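Local structure of PAN2-PAN3 deadenylation complex catalytic subunit pan2 (Neurospora crassa, 4CZW) at residues W537-V540 with N541-C544; I560-R564 with N565-D569. The protein trims the poly(A) tails of mRNA as the catalytic subunit of the PAN2-PAN3 deadenylation complex, its exonuclease domain being joined here to a ubiquitin-hydrolase-like domain predicted to be inactive. All coordinates share one frame; numbering follows the deposited sequence.

Interaction 1. Residues W537-V540 with N541-C544; sequences WVLV and NLGC
The carbonyl oxygens of Val538 and Leu539 accept hydrogen bonds from the backbone N of Leu542 and of Cys544 at the C-terminal end of helix 529-541 in the exonuclease domain, where a Schellman motif turns the chain toward strand 545-548. Three backbone bonds make this ending. Leu542 N still donates to Val538 O in the helical manner (2.9 Å), after which the pattern changes: Cys544 N reaches back five residues to Leu539 O (3.2 Å), and Gly543 N bonds Val540 O within that longer loop. Gly543, having no CB, takes the positive phi of 98° that the reversal needs without crowding the carbonyl oxygen of the residue before it.

Apolar contacts line one flank. The side chains of Val538 and Leu542 run side by side, CG1 of the former 3.8 Å from CD1 of the latter, while Leu539 CD2 meets Cys544 SG at 4.0 Å. Leu414 of helix 412-415 covers Val538, Leu539 and Leu542.

The polar flank belongs to Asn541 and Trp537. With CG beside its own backbone N (chi1 -74°), Asn541 folds its amide back along the helix, so that ND2 sits over the centre of one face of the indole, the two planes 61° apart. This flank faces helix 81-94 of the hydrolase-like domain, whose Asp90 makes weak hydrogen bonds to Trp537 NE1 and Asn541 ND2. Trp537 O is gripped twice by Asn541, by ND2 at 2.9 Å and by the backbone N at 3.2 Å, the two donors approaching from opposite faces of the carbonyl plane.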
loop_
_atom_site.group_PDB
_atom_site.type_symbol
_atom_site.label_atom_id
_atom_site.label_comp_id
_atom_site.label_asym_id
_atom_site.label_seq_id
_atom_site.Cartn_x
_atom_site.Cartn_y
_atom_site.Cartn_z
ATOM N N TRP A 537 12.350 4.256 6.867
ATOM C CA TRP A 537 12.034 4.023 5.462
ATOM C C TRP A 537 13.068 4.673 4.549
ATOM O O TRP A 537 13.454 4.101 3.530
ATOM C CB TRP A 537 10.635 4.547 5.130
ATOM C CG TRP A 537 10.217 4.270 3.718
ATOM C CD1 TRP A 537 9.760 3.086 3.216
ATOM C CD2 TRP A 537 10.216 5.195 2.623
ATOM N NE1 TRP A 537 9.477 3.215 1.878
ATOM C CE2 TRP A 537 9.748 4.500 1.490
ATOM C CE3 TRP A 537 10.566 6.543 2.491
ATOM C CZ2 TRP A 537 9.620 5.107 0.242
ATOM C CZ3 TRP A 537 10.438 7.144 1.251
ATOM C CH2 TRP A 537 9.969 6.426 0.143
ATOM N N VAL A 538 13.507 5.872 4.919
ATOM C CA VAL A 538 14.537 6.578 4.166
ATOM C C VAL A 538 15.858 5.815 4.226
ATOM O O VAL A 538 16.529 5.635 3.209
ATOM C CB VAL A 538 14.742 8.016 4.696
ATOM C CG1 VAL A 538 16.039 8.609 4.166
ATOM C CG2 VAL A 538 13.561 8.893 4.317
ATOM N N LEU A 539 16.212 5.351 5.421
ATOM C CA LEU A 539 17.457 4.618 5.632
ATOM C C LEU A 539 17.513 3.333 4.809
ATOM O O LEU A 539 18.583 2.929 4.352
ATOM C CB LEU A 539 17.638 4.297 7.118
ATOM C CG LEU A 539 17.919 5.493 8.030
ATOM C CD1 LEU A 539 17.892 5.077 9.491
ATOM C CD2 LEU A 539 19.253 6.134 7.675
ATOM N N VAL A 540 16.362 2.697 4.619
ATOM C CA VAL A 540 16.285 1.494 3.796
ATOM C C VAL A 540 16.564 1.823 2.333
ATOM O O VAL A 540 17.355 1.147 1.676
ATOM C CB VAL A 540 14.906 0.813 3.913
ATOM C CG1 VAL A 540 14.775 -0.311 2.894
ATOM C CG2 VAL A 540 14.694 0.284 5.320
ATOM N N ASN A 541 15.918 2.871 1.831
ATOM C CA ASN A 541 16.070 3.268 0.435
ATOM C C ASN A 541 17.401 3.956 0.147
ATOM O O ASN A 541 17.783 4.118 -1.012
ATOM C CB ASN A 541 14.915 4.178 0.013
ATOM C CG ASN A 541 13.620 3.417 -0.185
ATOM O OD1 ASN A 541 13.426 2.753 -1.204
ATOM N ND2 ASN A 541 12.723 3.510 0.789
ATOM N N LEU A 542 18.106 4.363 1.197
ATOM C CA LEU A 542 19.446 4.914 1.034
ATOM C C LEU A 542 20.452 3.788 0.820
ATOM O O LEU A 542 21.569 4.018 0.357
ATOM C CB LEU A 542 19.841 5.765 2.243
ATOM C CG LEU A 542 19.224 7.163 2.321
ATOM C CD1 LEU A 542 19.672 7.884 3.582
ATOM C CD2 LEU A 542 19.580 7.974 1.086
ATOM N N GLY A 543 20.042 2.569 1.160
ATOM C CA GLY A 543 20.866 1.394 0.948
ATOM C C GLY A 543 21.617 0.947 2.185
ATOM O O GLY A 543 22.532 0.127 2.101
ATOM N N CYS A 544 21.228 1.480 3.339
ATOM C CA CYS A 544 21.902 1.168 4.596
ATOM C C CYS A 544 21.749 -0.299 4.984
ATOM O O CYS A 544 20.778 -0.956 4.607
ATOM C CB CYS A 544 21.369 2.053 5.723
ATOM S SG CYS A 544 21.667 3.815 5.493
#

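Interaction 2. Residues I560-R564 with N565-D569; sequences IQVPR and NQVID
Val562 and Val567 meet through single methyls, CG1 of Val562 lying 3.7 Å from CG2 of Val567, and this pair forms the close-packed side of a short turn. Val562 holds CG1 anti to its backbone N (chi1 -173°), which also brings that methyl to 3.8 Å from Gln566 CB, the valine and glutamine side chains crossing at about a right angle. The side chain of Phe555, on helix 551-558, touches both valines. Next to them the Pro563 ring and the Gln566 side chain run alongside each other in the same direction, Gln566 OE1 coming to 3.4 Å from Pro563 CG. The amide's NH2 end is engaged more strongly, since NE2 donates to the carbonyls of Cys544 and Val540; this fixes which end of the amide is left to lie along the proline.

The backbone beneath is a pair of overlapping beta turns, the first of type I, which together make a brief 3-10 turn. Gln566 N donates to Pro563 O at 2.9 Å and Val567 N to Arg564 O at 3.2 Å, each donor standing well above the plane of its carbonyl. The turn completes a beta-alpha-beta crossover of the exonuclease domain: the chain leaves strand 545-548, passes through helix 551-558, and turns here into strand 567-569, which runs parallel to 545-548.

On the solvent side the contact is much looser. Arg564 and Asn565 occupy the corner of the turn; the Arg564 side chain starts away from the residues that follow and bends at chi3. The backbone N of Arg564, however, is hydrogen-bonded to Glu96 OE1. Asn565 gives only a light touch, its OD1 resting 3.5 Å from Pro563 CB.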
loop_
_atom_site.group_PDB
_atom_site.type_symbol
_atom_site.label_atom_id
_atom_site.label_comp_id
_atom_site.label_asym_id
_atom_site.label_seq_id
_atom_site.Cartn_x
_atom_site.Cartn_y
_atom_site.Cartn_z
ATOM N N ILE A 560 7.713 -3.063 7.862
ATOM C CA ILE A 560 8.618 -2.660 6.795
ATOM C C ILE A 560 9.301 -3.891 6.201
ATOM O O ILE A 560 9.379 -4.940 6.844
ATOM C CB ILE A 560 9.678 -1.659 7.308
ATOM C CG1 ILE A 560 10.272 -0.850 6.152
ATOM C CG2 ILE A 560 10.763 -2.376 8.101
ATOM C CD1 ILE A 560 11.234 0.224 6.595
ATOM N N GLN A 561 9.774 -3.765 4.965
ATOM C CA GLN A 561 10.485 -4.849 4.296
ATOM C C GLN A 561 11.907 -4.423 3.950
ATOM O O GLN A 561 12.115 -3.419 3.269
ATOM C CB GLN A 561 9.740 -5.286 3.033
ATOM C CG GLN A 561 8.409 -5.977 3.294
ATOM C CD GLN A 561 8.572 -7.419 3.736
ATOM O OE1 GLN A 561 9.625 -8.026 3.541
ATOM N NE2 GLN A 561 7.525 -7.975 4.334
ATOM N N VAL A 562 12.884 -5.189 4.426
ATOM C CA VAL A 562 14.286 -4.890 4.163
ATOM C C VAL A 562 14.948 -6.038 3.409
ATOM O O VAL A 562 14.890 -7.187 3.849
ATOM C CB VAL A 562 15.062 -4.622 5.468
ATOM C CG1 VAL A 562 16.471 -4.141 5.158
ATOM C CG2 VAL A 562 14.326 -3.603 6.326
ATOM N N PRO A 563 15.574 -5.729 2.260
ATOM C CA PRO A 563 16.279 -6.721 1.439
ATOM C C PRO A 563 17.340 -7.482 2.232
ATOM O O PRO A 563 17.947 -6.917 3.141
ATOM C CB PRO A 563 16.921 -5.871 0.340
ATOM C CG PRO A 563 16.042 -4.672 0.238
ATOM C CD PRO A 563 15.590 -4.391 1.641
ATOM N N ARG A 564 17.554 -8.748 1.882
ATOM C CA ARG A 564 18.473 -9.617 2.614
ATOM C C ARG A 564 19.896 -9.068 2.685
ATOM O O ARG A 564 20.577 -9.229 3.698
ATOM C CB ARG A 564 18.497 -11.012 1.984
ATOM C CG ARG A 564 17.459 -11.968 2.548
ATOM C CD ARG A 564 17.561 -13.341 1.901
ATOM N NE ARG A 564 17.105 -13.329 0.514
ATOM C CZ ARG A 564 15.863 -13.610 0.136
ATOM N NH1 ARG A 564 14.947 -13.926 1.041
ATOM N NH2 ARG A 564 15.535 -13.575 -1.149
ATOM N N ASN A 565 20.342 -8.418 1.615
ATOM C CA ASN A 565 21.699 -7.884 1.567
ATOM C C ASN A 565 21.843 -6.571 2.332
ATOM O O ASN A 565 22.912 -5.961 2.336
ATOM C CB ASN A 565 22.151 -7.699 0.114
ATOM C CG ASN A 565 21.159 -6.901 -0.713
ATOM O OD1 ASN A 565 20.330 -6.164 -0.179
ATOM N ND2 ASN A 565 21.243 -7.047 -2.030
ATOM N N GLN A 566 20.761 -6.140 2.974
ATOM C CA GLN A 566 20.797 -4.960 3.831
ATOM C C GLN A 566 20.504 -5.348 5.277
ATOM O O GLN A 566 20.268 -4.486 6.126
ATOM C CB GLN A 566 19.797 -3.905 3.353
ATOM C CG GLN A 566 20.101 -3.334 1.978
ATOM C CD GLN A 566 19.154 -2.216 1.588
ATOM O OE1 GLN A 566 18.496 -2.278 0.550
ATOM N NE2 GLN A 566 19.084 -1.183 2.420
ATOM N N VAL A 567 20.519 -6.648 5.547
ATOM C CA VAL A 567 20.259 -7.154 6.889
ATOM C C VAL A 567 21.445 -7.935 7.446
ATOM O O VAL A 567 21.863 -8.942 6.873
ATOM C CB VAL A 567 19.016 -8.065 6.918
ATOM C CG1 VAL A 567 18.831 -8.663 8.306
ATOM C CG2 VAL A 567 17.780 -7.292 6.494
ATOM N N ILE A 568 21.986 -7.459 8.562
ATOM C CA ILE A 568 23.015 -8.192 9.288
ATOM C C ILE A 568 22.447 -8.647 10.626
ATOM O O ILE A 568 22.380 -7.873 11.581
ATOM C CB ILE A 568 24.277 -7.340 9.517
ATOM C CG1 ILE A 568 24.846 -6.863 8.180
ATOM C CG2 ILE A 568 25.324 -8.134 10.282
ATOM C CD1 ILE A 568 26.112 -6.046 8.310
ATOM N N ASP A 569 22.026 -9.906 10.687
ATOM C CA ASP A 569 21.365 -10.431 11.876
ATOM C C ASP A 569 22.281 -11.381 12.643
ATOM O O ASP A 569 22.701 -12.412 12.119
ATOM C CB ASP A 569 20.065 -11.142 11.486
ATOM C CG ASP A 569 19.100 -11.279 12.650
ATOM O OD1 ASP A 569 19.549 -11.591 13.774
ATOM O OD2 ASP A 569 17.887 -11.072 12.439
#

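In the fold
Both interactions are local reversals that frame strands of the exonuclease sheet: 537-544 ends helix 529-541 and delivers the chain to strand 545-548, whereas 560-569 delivers it to the neighbouring parallel strand 567-569. Interaction 1 is buried, with an aromatic-amide contact toward the hydrolase-like domain and aliphatic packing on another flank; interaction 2 lies at the surface, its valines packed on Phe555 and its corner residues exposed. The centres of interaction 1 and interaction 2 are about 10 Å apart, and the two touch directly. The Gln566 amide ties the second turn to the Schellman motif, while Val540 CG2 packs on Ile560 CD1 at 3.7 Å.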